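PDB 3OTT: Two-component system sensor histidine kinase from Bacteroides thetaiotaomicron, which probably senses saccharides through its extracellular beta-propeller and beta-sandwich domains and relays the signal by histidine phosphorylation to control transcription. Local coordinates for residues 418-423 / 435-440; 473-478 / 486-491; 439-444 / 467-472; 407-412 / 457-462. All coordinates share one frame; numbering follows the deposited sequence.

Contact 1: residues 418-423 / 435-440; sequences TNWTYY and STCLGG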
loop_
_atom_site.group_PDB
_atom_site.type_symbol
_atom_site.label_atom_id
_atom_site.label_comp_id
_atom_site.label_asym_id
_atom_site.label_seq_id
_atom_site.Cartn_x
_atom_site.Cartn_y
_atom_site.Cartn_z
ATOM N N THR B 418 35.140 -10.685 1.492
ATOM C CA THR B 418 34.220 -10.086 2.427
ATOM C C THR B 418 32.751 -10.051 1.922
ATOM O O THR B 418 31.898 -9.386 2.494
ATOM C CB THR B 418 34.823 -8.692 2.729
ATOM O OG1 THR B 418 34.473 -8.273 4.020
ATOM C CG2 THR B 418 34.401 -7.685 1.748
ATOM N N ASN B 419 32.445 -10.790 0.858
ATOM C CA ASN B 419 31.086 -10.835 0.268
ATOM C C ASN B 419 29.959 -11.052 1.261
ATOM O O ASN B 419 28.951 -10.357 1.215
ATOM C CB ASN B 419 30.985 -11.961 -0.777
ATOM C CG ASN B 419 31.676 -11.608 -2.075
ATOM O OD1 ASN B 419 32.071 -10.439 -2.313
ATOM N ND2 ASN B 419 31.847 -12.627 -2.944
ATOM N N TRP B 420 30.147 -12.037 2.146
ATOM C CA TRP B 420 29.192 -12.331 3.200
ATOM C C TRP B 420 29.670 -11.819 4.551
ATOM O O TRP B 420 30.299 -12.540 5.283
ATOM C CB TRP B 420 28.917 -13.850 3.252
ATOM C CG TRP B 420 28.286 -14.385 1.967
ATOM C CD1 TRP B 420 27.709 -13.641 0.948
ATOM C CD2 TRP B 420 28.148 -15.761 1.583
ATOM N NE1 TRP B 420 27.220 -14.480 -0.016
ATOM C CE2 TRP B 420 27.460 -15.783 0.345
ATOM C CE3 TRP B 420 28.511 -16.985 2.183
ATOM C CZ2 TRP B 420 27.149 -16.988 -0.331
ATOM C CZ3 TRP B 420 28.194 -18.195 1.516
ATOM C CH2 TRP B 420 27.518 -18.177 0.264
ATOM N N THR B 421 29.339 -10.586 4.880
ATOM C CA THR B 421 29.752 -9.930 6.121
ATOM C C THR B 421 28.695 -9.963 7.203
ATOM O O THR B 421 27.551 -9.601 6.932
ATOM C CB THR B 421 30.188 -8.446 5.830
ATOM O OG1 THR B 421 31.386 -8.512 5.034
ATOM C CG2 THR B 421 30.575 -7.722 7.177
ATOM N N TYR B 422 29.065 -10.404 8.420
ATOM C CA TYR B 422 28.097 -10.604 9.518
ATOM C C TYR B 422 28.194 -9.554 10.582
ATOM O O TYR B 422 27.178 -9.299 11.214
ATOM C CB TYR B 422 28.217 -11.997 10.224
ATOM C CG TYR B 422 27.511 -13.066 9.407
ATOM C CD1 TYR B 422 27.914 -13.333 8.087
ATOM C CD2 TYR B 422 26.393 -13.753 9.916
ATOM C CE1 TYR B 422 27.244 -14.294 7.289
ATOM C CE2 TYR B 422 25.712 -14.724 9.107
ATOM C CZ TYR B 422 26.152 -14.975 7.811
ATOM O OH TYR B 422 25.522 -15.908 7.024
ATOM N N TYR B 423 29.387 -8.971 10.788
ATOM C CA TYR B 423 29.595 -8.056 11.905
ATOM C C TYR B 423 30.818 -7.198 11.636
ATOM O O TYR B 423 31.793 -7.622 10.958
ATOM C CB TYR B 423 29.793 -8.845 13.224
ATOM C CG TYR B 423 29.083 -8.322 14.445
ATOM C CD1 TYR B 423 27.681 -8.398 14.551
ATOM C CD2 TYR B 423 29.792 -7.769 15.506
ATOM C CE1 TYR B 423 26.999 -7.927 15.679
ATOM C CE2 TYR B 423 29.114 -7.281 16.632
ATOM C CZ TYR B 423 27.723 -7.386 16.702
ATOM O OH TYR B 423 27.054 -6.896 17.802
ATOM N N SER B 435 33.809 -9.481 10.461
ATOM C CA SER B 435 33.619 -10.898 10.537
ATOM C C SER B 435 32.801 -11.350 9.332
ATOM O O SER B 435 31.843 -10.690 8.943
ATOM C CB SER B 435 32.959 -11.317 11.865
ATOM O OG SER B 435 31.550 -11.138 11.851
ATOM N N THR B 436 33.163 -12.507 8.804
ATOM C CA THR B 436 32.593 -13.036 7.592
ATOM C C THR B 436 32.051 -14.508 7.753
ATOM O O THR B 436 32.418 -15.230 8.661
ATOM C CB THR B 436 33.750 -12.971 6.576
ATOM O OG1 THR B 436 33.919 -11.591 6.179
ATOM C CG2 THR B 436 33.481 -13.716 5.402
ATOM N N CYS B 437 31.211 -14.954 6.832
ATOM C CA CYS B 437 31.002 -16.364 6.640
ATOM C C CYS B 437 32.027 -16.773 5.556
ATOM O O CYS B 437 32.199 -16.057 4.546
ATOM C CB CYS B 437 29.555 -16.609 6.174
ATOM S SG CYS B 437 29.142 -18.294 5.586
ATOM N N LEU B 438 32.759 -17.849 5.779
ATOM C CA LEU B 438 33.729 -18.393 4.791
ATOM C C LEU B 438 35.102 -17.718 4.695
ATOM O O LEU B 438 36.069 -18.371 4.306
ATOM C CB LEU B 438 33.160 -18.530 3.365
ATOM C CG LEU B 438 32.086 -19.579 3.016
ATOM C CD1 LEU B 438 31.750 -19.332 1.509
ATOM C CD2 LEU B 438 32.533 -21.025 3.226
ATOM N N GLY B 439 35.216 -16.440 5.064
ATOM C CA GLY B 439 36.534 -15.805 5.028
ATOM C C GLY B 439 37.160 -15.493 6.378
ATOM O O GLY B 439 38.109 -14.728 6.469
ATOM N N GLY B 440 36.653 -16.057 7.455
ATOM C CA GLY B 440 37.198 -15.673 8.754
ATOM C C GLY B 440 36.995 -14.206 9.131
ATOM O O GLY B 440 35.951 -13.628 8.843
#

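Contact 2: residues 473-478 / 486-491; sequences FINQII and WVLLYN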
loop_
_atom_site.group_PDB
_atom_site.type_symbol
_atom_site.label_atom_id
_atom_site.label_comp_id
_atom_site.label_asym_id
_atom_site.label_seq_id
_atom_site.Cartn_x
_atom_site.Cartn_y
_atom_site.Cartn_z
ATOM N N PHE B 473 33.299 -19.652 9.761
ATOM C CA PHE B 473 31.987 -19.004 9.886
ATOM C C PHE B 473 31.838 -18.271 11.200
ATOM O O PHE B 473 31.559 -18.859 12.279
ATOM C CB PHE B 473 30.830 -19.982 9.693
ATOM C CG PHE B 473 31.203 -21.148 8.840
ATOM C CD1 PHE B 473 30.863 -21.169 7.475
ATOM C CD2 PHE B 473 31.968 -22.199 9.376
ATOM C CE1 PHE B 473 31.237 -22.235 6.658
ATOM C CE2 PHE B 473 32.360 -23.271 8.580
ATOM C CZ PHE B 473 31.983 -23.298 7.209
ATOM N N ILE B 474 31.985 -16.971 11.079
ATOM C CA ILE B 474 32.015 -16.130 12.263
ATOM C C ILE B 474 30.772 -15.237 12.342
ATOM O O ILE B 474 30.481 -14.497 11.407
ATOM C CB ILE B 474 33.336 -15.388 12.334
ATOM C CG1 ILE B 474 34.443 -16.392 12.687
ATOM C CG2 ILE B 474 33.365 -14.504 13.545
ATOM C CD1 ILE B 474 35.182 -16.939 11.655
ATOM N N ASN B 475 30.013 -15.355 13.427
ATOM C CA ASN B 475 28.781 -14.596 13.590
ATOM C C ASN B 475 28.978 -13.183 14.125
ATOM O O ASN B 475 28.386 -12.291 13.583
ATOM C CB ASN B 475 27.708 -15.343 14.426
ATOM C CG ASN B 475 26.860 -16.400 13.594
ATOM O OD1 ASN B 475 27.381 -17.149 12.763
ATOM N ND2 ASN B 475 25.550 -16.466 13.883
ATOM N N GLN B 476 29.712 -13.003 15.229
ATOM C CA GLN B 476 29.862 -11.719 15.969
ATOM C C GLN B 476 31.254 -11.655 16.628
ATOM O O GLN B 476 31.777 -12.660 17.145
ATOM C CB GLN B 476 28.890 -11.610 17.146
ATOM C CG GLN B 476 27.469 -11.256 16.819
ATOM C CD GLN B 476 26.465 -12.049 17.650
ATOM O OE1 GLN B 476 26.398 -13.264 17.556
ATOM N NE2 GLN B 476 25.684 -11.370 18.438
ATOM N N ILE B 477 31.834 -10.468 16.612
ATOM C CA ILE B 477 33.145 -10.250 17.170
ATOM C C ILE B 477 32.951 -9.028 18.070
ATOM O O ILE B 477 32.385 -8.049 17.619
ATOM C CB ILE B 477 34.226 -10.044 16.070
ATOM C CG1 ILE B 477 33.771 -9.013 15.002
ATOM C CG2 ILE B 477 34.534 -11.360 15.349
ATOM C CD1 ILE B 477 34.786 -8.689 13.886
ATOM N N ILE B 478 33.399 -9.096 19.332
ATOM C CA ILE B 478 33.187 -8.026 20.311
ATOM C C ILE B 478 34.462 -7.663 21.129
ATOM O O ILE B 478 35.087 -8.547 21.742
ATOM C CB ILE B 478 31.966 -8.364 21.218
ATOM C CG1 ILE B 478 30.796 -8.830 20.314
ATOM C CG2 ILE B 478 31.598 -7.160 22.125
ATOM C CD1 ILE B 478 29.444 -8.451 20.689
ATOM N N TRP B 486 36.548 -10.940 21.279
ATOM C CA TRP B 486 35.872 -12.197 21.550
ATOM C C TRP B 486 35.010 -12.515 20.341
ATOM O O TRP B 486 34.423 -11.603 19.731
ATOM C CB TRP B 486 35.008 -12.124 22.823
ATOM C CG TRP B 486 35.826 -11.929 24.066
ATOM C CD1 TRP B 486 36.296 -10.751 24.562
ATOM C CD2 TRP B 486 36.272 -12.936 24.947
ATOM N NE1 TRP B 486 37.016 -10.956 25.688
ATOM C CE2 TRP B 486 37.027 -12.296 25.960
ATOM C CE3 TRP B 486 36.140 -14.326 24.970
ATOM C CZ2 TRP B 486 37.636 -12.996 27.010
ATOM C CZ3 TRP B 486 36.745 -15.042 26.021
ATOM C CH2 TRP B 486 37.481 -14.375 27.033
ATOM N N VAL B 487 34.947 -13.801 20.017
ATOM C CA VAL B 487 34.507 -14.241 18.702
ATOM C C VAL B 487 33.458 -15.343 18.859
ATOM O O VAL B 487 33.736 -16.382 19.477
ATOM C CB VAL B 487 35.674 -14.852 17.976
ATOM C CG1 VAL B 487 35.213 -15.394 16.602
ATOM C CG2 VAL B 487 36.786 -13.856 17.853
ATOM N N LEU B 488 32.268 -15.096 18.334
ATOM C CA LEU B 488 31.225 -16.116 18.270
ATOM C C LEU B 488 31.267 -16.799 16.870
ATOM O O LEU B 488 31.163 -16.112 15.844
ATOM C CB LEU B 488 29.891 -15.437 18.570
ATOM C CG LEU B 488 28.563 -16.224 18.644
ATOM C CD1 LEU B 488 28.246 -16.774 17.281
ATOM C CD2 LEU B 488 28.509 -17.399 19.699
ATOM N N LEU B 489 31.509 -18.118 16.839
ATOM C CA LEU B 489 31.484 -18.922 15.601
ATOM C C LEU B 489 30.174 -19.704 15.432
ATOM O O LEU B 489 29.553 -20.054 16.388
ATOM C CB LEU B 489 32.699 -19.883 15.493
ATOM C CG LEU B 489 34.047 -19.144 15.685
ATOM C CD1 LEU B 489 34.464 -19.088 17.177
ATOM C CD2 LEU B 489 35.134 -19.685 14.846
ATOM N N TYR B 490 29.763 -19.957 14.197
ATOM C CA TYR B 490 28.505 -20.657 13.929
ATOM C C TYR B 490 28.676 -22.144 14.314
ATOM O O TYR B 490 29.672 -22.800 13.927
ATOM C CB TYR B 490 28.127 -20.476 12.452
ATOM C CG TYR B 490 26.905 -21.272 11.975
ATOM C CD1 TYR B 490 25.594 -20.864 12.311
ATOM C CD2 TYR B 490 27.051 -22.439 11.176
ATOM C CE1 TYR B 490 24.459 -21.580 11.876
ATOM C CE2 TYR B 490 25.899 -23.180 10.727
ATOM C CZ TYR B 490 24.611 -22.720 11.077
ATOM O OH TYR B 490 23.477 -23.413 10.663
ATOM N N ASN B 491 27.719 -22.665 15.076
ATOM C CA ASN B 491 27.682 -24.124 15.448
ATOM C C ASN B 491 29.063 -24.747 15.761
ATOM O O ASN B 491 29.537 -25.656 15.098
ATOM C CB ASN B 491 26.860 -24.982 14.445
ATOM C CG ASN B 491 26.446 -26.367 15.043
ATOM O OD1 ASN B 491 26.046 -26.461 16.226
ATOM N ND2 ASN B 491 26.578 -27.438 14.241
#

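Contact 3: residues 439-444 / 467-472; sequences GGIFVV and NGLSGM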
loop_
_atom_site.group_PDB
_atom_site.type_symbol
_atom_site.label_atom_id
_atom_site.label_comp_id
_atom_site.label_asym_id
_atom_site.label_seq_id
_atom_site.Cartn_x
_atom_site.Cartn_y
_atom_site.Cartn_z
ATOM N N GLY B 439 35.216 -16.440 5.064
ATOM C CA GLY B 439 36.534 -15.805 5.028
ATOM C C GLY B 439 37.160 -15.493 6.378
ATOM O O GLY B 439 38.109 -14.728 6.469
ATOM N N GLY B 440 36.653 -16.057 7.455
ATOM C CA GLY B 440 37.198 -15.673 8.754
ATOM C C GLY B 440 36.995 -14.206 9.131
ATOM O O GLY B 440 35.951 -13.628 8.843
ATOM N N ILE B 441 37.984 -13.629 9.834
ATOM C CA ILE B 441 37.951 -12.213 10.226
ATOM C C ILE B 441 39.027 -11.375 9.482
ATOM O O ILE B 441 40.183 -11.776 9.310
ATOM C CB ILE B 441 38.167 -12.055 11.765
ATOM C CG1 ILE B 441 37.050 -12.770 12.565
ATOM C CG2 ILE B 441 38.278 -10.569 12.170
ATOM C CD1 ILE B 441 37.536 -13.199 14.014
ATOM N N PHE B 442 38.632 -10.209 9.028
ATOM C CA PHE B 442 39.559 -9.292 8.356
ATOM C C PHE B 442 39.752 -8.069 9.256
ATOM O O PHE B 442 38.773 -7.559 9.870
ATOM C CB PHE B 442 38.961 -8.805 7.018
ATOM C CG PHE B 442 38.716 -9.912 6.033
ATOM C CD1 PHE B 442 37.565 -10.716 6.093
ATOM C CD2 PHE B 442 39.630 -10.150 5.020
ATOM C CE1 PHE B 442 37.353 -11.773 5.131
ATOM C CE2 PHE B 442 39.437 -11.221 4.092
ATOM C CZ PHE B 442 38.301 -12.003 4.151
ATOM N N VAL B 443 40.998 -7.604 9.331
ATOM C CA VAL B 443 41.340 -6.395 10.051
ATOM C C VAL B 443 41.933 -5.439 9.035
ATOM O O VAL B 443 42.949 -5.781 8.408
ATOM C CB VAL B 443 42.333 -6.667 11.152
ATOM C CG1 VAL B 443 42.655 -5.374 11.877
ATOM C CG2 VAL B 443 41.800 -7.772 12.127
ATOM N N VAL B 444 41.261 -4.301 8.823
ATOM C CA VAL B 444 41.553 -3.373 7.733
ATOM C C VAL B 444 41.801 -1.947 8.246
ATOM O O VAL B 444 41.105 -1.448 9.157
ATOM C CB VAL B 444 40.349 -3.314 6.765
ATOM C CG1 VAL B 444 40.401 -2.092 5.845
ATOM C CG2 VAL B 444 40.231 -4.618 5.904
ATOM N N ASN B 467 45.610 -19.656 11.203
ATOM C CA ASN B 467 46.384 -18.958 12.233
ATOM C C ASN B 467 45.659 -18.817 13.612
ATOM O O ASN B 467 45.867 -17.840 14.319
ATOM C CB ASN B 467 46.945 -17.605 11.684
ATOM C CG ASN B 467 45.841 -16.622 11.344
ATOM O OD1 ASN B 467 44.679 -16.876 11.639
ATOM N ND2 ASN B 467 46.192 -15.497 10.716
ATOM N N GLY B 468 44.844 -19.813 13.980
ATOM C CA GLY B 468 44.336 -19.968 15.352
ATOM C C GLY B 468 42.819 -20.023 15.497
ATOM O O GLY B 468 42.336 -20.517 16.488
ATOM N N LEU B 469 42.049 -19.525 14.541
ATOM C CA LEU B 469 40.574 -19.652 14.688
ATOM C C LEU B 469 40.076 -21.083 14.669
ATOM O O LEU B 469 40.703 -21.955 14.101
ATOM C CB LEU B 469 39.793 -18.877 13.643
ATOM C CG LEU B 469 39.762 -17.379 13.723
ATOM C CD1 LEU B 469 38.815 -16.923 12.653
ATOM C CD2 LEU B 469 39.288 -17.001 15.100
ATOM N N SER B 470 38.951 -21.279 15.334
ATOM C CA SER B 470 38.263 -22.568 15.464
ATOM C C SER B 470 37.438 -22.947 14.261
ATOM O O SER B 470 36.907 -24.060 14.232
ATOM C CB SER B 470 37.303 -22.500 16.675
ATOM O OG SER B 470 38.050 -22.346 17.911
ATOM N N GLY B 471 37.290 -22.028 13.302
ATOM C CA GLY B 471 36.401 -22.177 12.132
ATOM C C GLY B 471 36.366 -20.926 11.267
ATOM O O GLY B 471 36.992 -19.912 11.605
ATOM N N MET B 472 35.623 -20.975 10.155
ATOM C CA MET B 472 35.653 -19.900 9.161
ATOM C C MET B 472 34.336 -19.109 9.102
ATOM O O MET B 472 34.298 -18.020 8.478
ATOM C CB MET B 472 36.038 -20.423 7.778
ATOM C CG MET B 472 37.522 -20.854 7.672
ATOM S SD MET B 472 38.684 -19.479 8.006
ATOM C CE MET B 472 38.610 -18.523 6.526
#

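Contact 4: residues 407-412 / 457-462; sequences YNIVDN and YIAEQN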
loop_
_atom_site.group_PDB
_atom_site.type_symbol
_atom_site.label_atom_id
_atom_site.label_comp_id
_atom_site.label_asym_id
_atom_site.label_seq_id
_atom_site.Cartn_x
_atom_site.Cartn_y
_atom_site.Cartn_z
ATOM N N TYR B 407 32.417 -1.528 -0.821
ATOM C CA TYR B 407 33.813 -1.968 -0.811
ATOM C C TYR B 407 33.969 -3.484 -0.980
ATOM O O TYR B 407 33.250 -4.279 -0.351
ATOM C CB TYR B 407 34.517 -1.579 0.527
ATOM C CG TYR B 407 34.443 -0.126 0.892
ATOM C CD1 TYR B 407 35.368 0.797 0.374
ATOM C CD2 TYR B 407 33.442 0.344 1.737
ATOM C CE1 TYR B 407 35.304 2.134 0.687
ATOM C CE2 TYR B 407 33.379 1.695 2.088
ATOM C CZ TYR B 407 34.321 2.584 1.562
ATOM O OH TYR B 407 34.225 3.928 1.880
ATOM N N ASN B 408 34.950 -3.871 -1.768
ATOM C CA ASN B 408 35.372 -5.267 -1.954
ATOM C C ASN B 408 36.749 -5.487 -1.235
ATOM O O ASN B 408 37.754 -4.843 -1.616
ATOM C CB ASN B 408 35.634 -5.555 -3.453
ATOM C CG ASN B 408 34.397 -5.423 -4.340
ATOM O OD1 ASN B 408 33.360 -6.093 -4.110
ATOM N ND2 ASN B 408 34.516 -4.577 -5.409
ATOM N N ILE B 409 36.809 -6.406 -0.294
ATOM C CA ILE B 409 38.006 -6.676 0.496
ATOM C C ILE B 409 38.402 -8.146 0.415
ATOM O O ILE B 409 37.560 -9.023 0.614
ATOM C CB ILE B 409 37.715 -6.317 1.973
ATOM C CG1 ILE B 409 37.480 -4.799 2.114
ATOM C CG2 ILE B 409 38.779 -6.872 2.914
ATOM C CD1 ILE B 409 36.776 -4.431 3.420
ATOM N N VAL B 410 39.668 -8.421 0.117
ATOM C CA VAL B 410 40.181 -9.787 0.075
ATOM C C VAL B 410 41.407 -9.931 0.967
ATOM O O VAL B 410 42.036 -8.936 1.283
ATOM C CB VAL B 410 40.550 -10.239 -1.353
ATOM C CG1 VAL B 410 39.324 -10.177 -2.279
ATOM C CG2 VAL B 410 41.666 -9.414 -1.909
ATOM N N ASP B 411 41.749 -11.157 1.381
ATOM C CA ASP B 411 43.013 -11.357 2.096
ATOM C C ASP B 411 44.206 -11.223 1.136
ATOM O O ASP B 411 44.036 -11.196 -0.090
ATOM C CB ASP B 411 43.002 -12.726 2.810
ATOM C CG ASP B 411 43.272 -13.870 1.856
ATOM O OD1 ASP B 411 42.551 -14.001 0.844
ATOM O OD2 ASP B 411 44.262 -14.595 2.064
ATOM N N ASN B 412 45.415 -11.174 1.669
ATOM C CA ASN B 412 46.637 -11.042 0.820
ATOM C C ASN B 412 46.870 -12.182 -0.204
ATOM O O ASN B 412 47.475 -11.939 -1.248
ATOM C CB ASN B 412 47.909 -10.872 1.687
ATOM C CG ASN B 412 48.178 -12.068 2.573
ATOM O OD1 ASN B 412 47.455 -12.310 3.521
ATOM N ND2 ASN B 412 49.203 -12.853 2.238
ATOM N N TYR B 457 40.243 -4.031 -2.179
ATOM C CA TYR B 457 41.188 -3.694 -1.127
ATOM C C TYR B 457 41.884 -4.925 -0.499
ATOM O O TYR B 457 41.207 -5.897 -0.104
ATOM C CB TYR B 457 40.477 -2.917 -0.038
ATOM C CG TYR B 457 41.462 -2.300 0.900
ATOM C CD1 TYR B 457 42.152 -1.127 0.524
ATOM C CD2 TYR B 457 41.773 -2.891 2.130
ATOM C CE1 TYR B 457 43.065 -0.562 1.351
ATOM C CE2 TYR B 457 42.714 -2.319 2.964
ATOM C CZ TYR B 457 43.347 -1.143 2.561
ATOM O OH TYR B 457 44.313 -0.529 3.337
ATOM N N ILE B 458 43.209 -4.877 -0.361
ATOM C CA ILE B 458 43.899 -5.960 0.330
ATOM C C ILE B 458 44.098 -5.706 1.849
ATOM O O ILE B 458 44.805 -4.770 2.263
ATOM C CB ILE B 458 45.274 -6.322 -0.303
ATOM C CG1 ILE B 458 45.240 -6.318 -1.851
ATOM C CG2 ILE B 458 45.815 -7.617 0.318
ATOM C CD1 ILE B 458 44.521 -7.490 -2.550
ATOM N N ALA B 459 43.494 -6.565 2.653
ATOM C CA ALA B 459 43.406 -6.400 4.092
ATOM C C ALA B 459 44.758 -6.548 4.699
ATOM O O ALA B 459 45.467 -7.457 4.336
ATOM C CB ALA B 459 42.509 -7.467 4.696
ATOM N N GLU B 460 45.070 -5.722 5.690
ATOM C CA GLU B 460 46.349 -5.823 6.397
ATOM C C GLU B 460 46.485 -7.204 7.099
ATOM O O GLU B 460 47.559 -7.782 7.137
ATOM C CB GLU B 460 46.493 -4.670 7.425
ATOM C CG GLU B 460 46.895 -3.273 6.818
ATOM C CD GLU B 460 45.789 -2.553 6.009
ATOM O OE1 GLU B 460 44.609 -2.932 6.002
ATOM O OE2 GLU B 460 46.099 -1.572 5.325
ATOM N N GLN B 461 45.389 -7.705 7.667
ATOM C CA GLN B 461 45.438 -8.924 8.475
ATOM C C GLN B 461 44.211 -9.731 8.208
ATOM O O GLN B 461 43.126 -9.175 7.916
ATOM C CB GLN B 461 45.490 -8.626 9.998
ATOM C CG GLN B 461 46.751 -7.861 10.506
ATOM C CD GLN B 461 46.809 -7.663 12.076
ATOM O OE1 GLN B 461 45.792 -7.453 12.734
ATOM N NE2 GLN B 461 48.008 -7.740 12.642
ATOM N N ASN B 462 44.339 -11.039 8.420
ATOM C CA ASN B 462 43.170 -11.952 8.322
ATOM C C ASN B 462 43.350 -12.987 9.389
ATOM O O ASN B 462 44.458 -13.411 9.675
ATOM C CB ASN B 462 43.025 -12.509 6.871
ATOM C CG ASN B 462 41.954 -13.649 6.733
ATOM O OD1 ASN B 462 42.318 -14.840 6.540
ATOM N ND2 ASN B 462 40.654 -13.293 6.805
#

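Contact 1: residues 418-423 / 435-440
Y422 runs its side chain across S435 and C437. Y422 CB starts 3.8 Å from S435 OG, and with chi1 at -81° CG stands anti to the carbonyl carbon, which carries the ring toward C437. Of the ring atoms, CD1 faces the C437 amide N and Y422 CE1 makes the closest approach, 3.5 Å from C437 CB. CZ and OH pass the same CB more loosely, and W420 O lies in the ring plane at its edge. OH then ends near R131 of the second subunit, which also packs on W420 and C437. The backbone beneath is a classic beta bulge: Y422 and Y423 both face S435, in the hairpin made by the first two strands, 421-426 and 431-436, of a four-stranded propeller blade. S435 is gripped through both its backbone groups, by Y422 N to S435 O (2.8 Å) and by S435 N to Y423 O (2.8 Å). Beyond the bulge C437 N donates to W420 O at 3.0 Å, coming nearly along the C=O axis. The indole of W420 meets segment 435-440 through CE3 and CZ3 of its six-membered ring. C437 SG sits at the edge of that ring, 3.7 Å from W420 CE3, while L438 CD1 approaches W420 CZ3 with the two side chains side by side. Replacing Y422 by an alanine would probably uncover C437 CB and leave a gap beside R131 of the second subunit. T436 OG1, buried next to T418 OG1 and T421 OG1, has no hydrogen-bonding partner in the model.

Contact 2: residues 473-478 / 486-491
L488 O is gripped by two successive amides of the facing strand. N475 N donates to L488 O at 2.8 Å, tilted out of the carbonyl plane, whereas the bond from Q476 N to L488 O is weak at 3.5 Å. N475 and Q476 thus share one partner, the mark of a classic beta bulge, and the register of this antiparallel hairpin slips by one residue between I474-L489 and Q476-L488. Past the bulge the pairing is regular: L488 N returns a bond of 2.8 Å to Q476 O, and I478 and W486 bond in both directions as a hydrogen-bonded pair. Just past the strand ends Y490 N donates to F473 O. The extra residue of the bulge turns the N475 side chain toward L488. With L488 CG anti to its amide nitrogen (chi1 -178°), L488 CD1 is carried to 3.2 Å from N475 CB, shorter than carbon packing normally allows and doubtful in its exact value. N475 OD1 then lies 3.4 Å from Y490 CB, the amide and the phenol ring being only 13° apart in plane although the two side chains cross. On the face holding I474, I477, V487 and L489, the branches mesh: I474 CG2 meets V487 CG1 at 3.7 Å, and I474 CG1 lies alongside L489 CD2. I478 O is in the plane of the W486 indole at its edge, while W486 NE1 is hydrogen-bonded to D480. The first two strands of the blade are therefore fastened chiefly by backbone bonds, with aliphatic carbon filling one face and N475 placing its amide oxygen beside the Y490 CB methylene.

Contact 3: residues 439-444 / 467-472
G440 and M472 bring together two chain segments that form no ladder. Residues 441-444 are a strand, while 467-472 have no regular structure, and the alpha carbons come closest at this one pair, 4.5 Å apart between G440 CA and M472 CA. A single hydrogen bond joins the backbones: G440 N donates to M472 O at 3.2 Å, lying in the carbonyl plane on a lone pair. G440 has a positive phi of 63°, and a CB on it would come tight against the methyl of M472. The segment 467-472 belongs to the loop that leaves the outer strand of one propeller blade, 457-463, and leads to the first strand of the next, 474-479, so the bond pins this crossing to the turn ahead of strand 441-445. M472 turns about both CB-CG (chi2 -61°) and CG-SD (chi3 -76°) and hooks back over the glycines. M472 CE reaches 3.3 Å from G440 N and 3.4 Å from G439 C, with M472 SD lying farther back, 4.0 Å from G440 N. With only an alanine in place of M472, the G439-G440 peptide would lack its methyl cover and a gap is likely to open beside it. Separately, L469 CD1 touches I441 CD1 at 4.2 Å, the two side chains crossing at about a right angle, and lies 4.4 Å from G440 CA. I441 also packs on W433 and on I498 of the following blade, while S470 OG of the loop is hydrogen-bonded to D496 and K507.

Contact 4: residues 407-412 / 457-462
In I458, chi1 of -41° sets CG1 beside the backbone nitrogen and chi2 of -74° folds CD1 back, to 3.5 Å from V410 CG2. That valine methyl stands between its own amide nitrogen and carbonyl carbon, on the side facing the isoleucine. The other branch, I458 CG2, packs on N412 CA at 3.6 Å. Below these side chains the strands run parallel, each bond linking alternate residues: Y457 N to N408 O at 2.7 Å, V410 N to Y457 O at 3.0 Å, and A459 N to V410 O at 3.1 Å. All three are nearly straight. On the opposite face I409 lies alongside Y457, CG1 to CB 4.1 Å apart, and I409 CG2 reaches A459 CB. The Y457 ring runs on to its hydroxyl, which donates to E460 OE2 on the syn side of the carboxylate. D411 CB meets N462 CB, while the D411 carboxylate bonds T413, T415 and Y416 and N462 ND2 bonds G439. The contact joins the outermost strands of two successive blades, 403-410 and 457-463, into one continuous sheet, with Y457 packed against helix 446-451 and A459 against strand 441-445.

Following the chain, strand 403-410 ends one blade and supplies the first half of contact 4, whose second half comes 45 residues later. Inside that loop lies contact 1, which closes the first hairpin of the next blade. Contact 3 opens on the glycines where contact 1 ends, and it crosses contact 4: strand 457-463 returns before residues 467-472 close contact 3. N462 O, which bonds N467 ND2, ties the returning strand to the loop of contact 3. Contact 2 follows in series as the first hairpin of the succeeding blade, linked to contact 1 through T436 O and I474 N. Together they tie three consecutive blades, and contacts 1 and 2 also meet the second subunit.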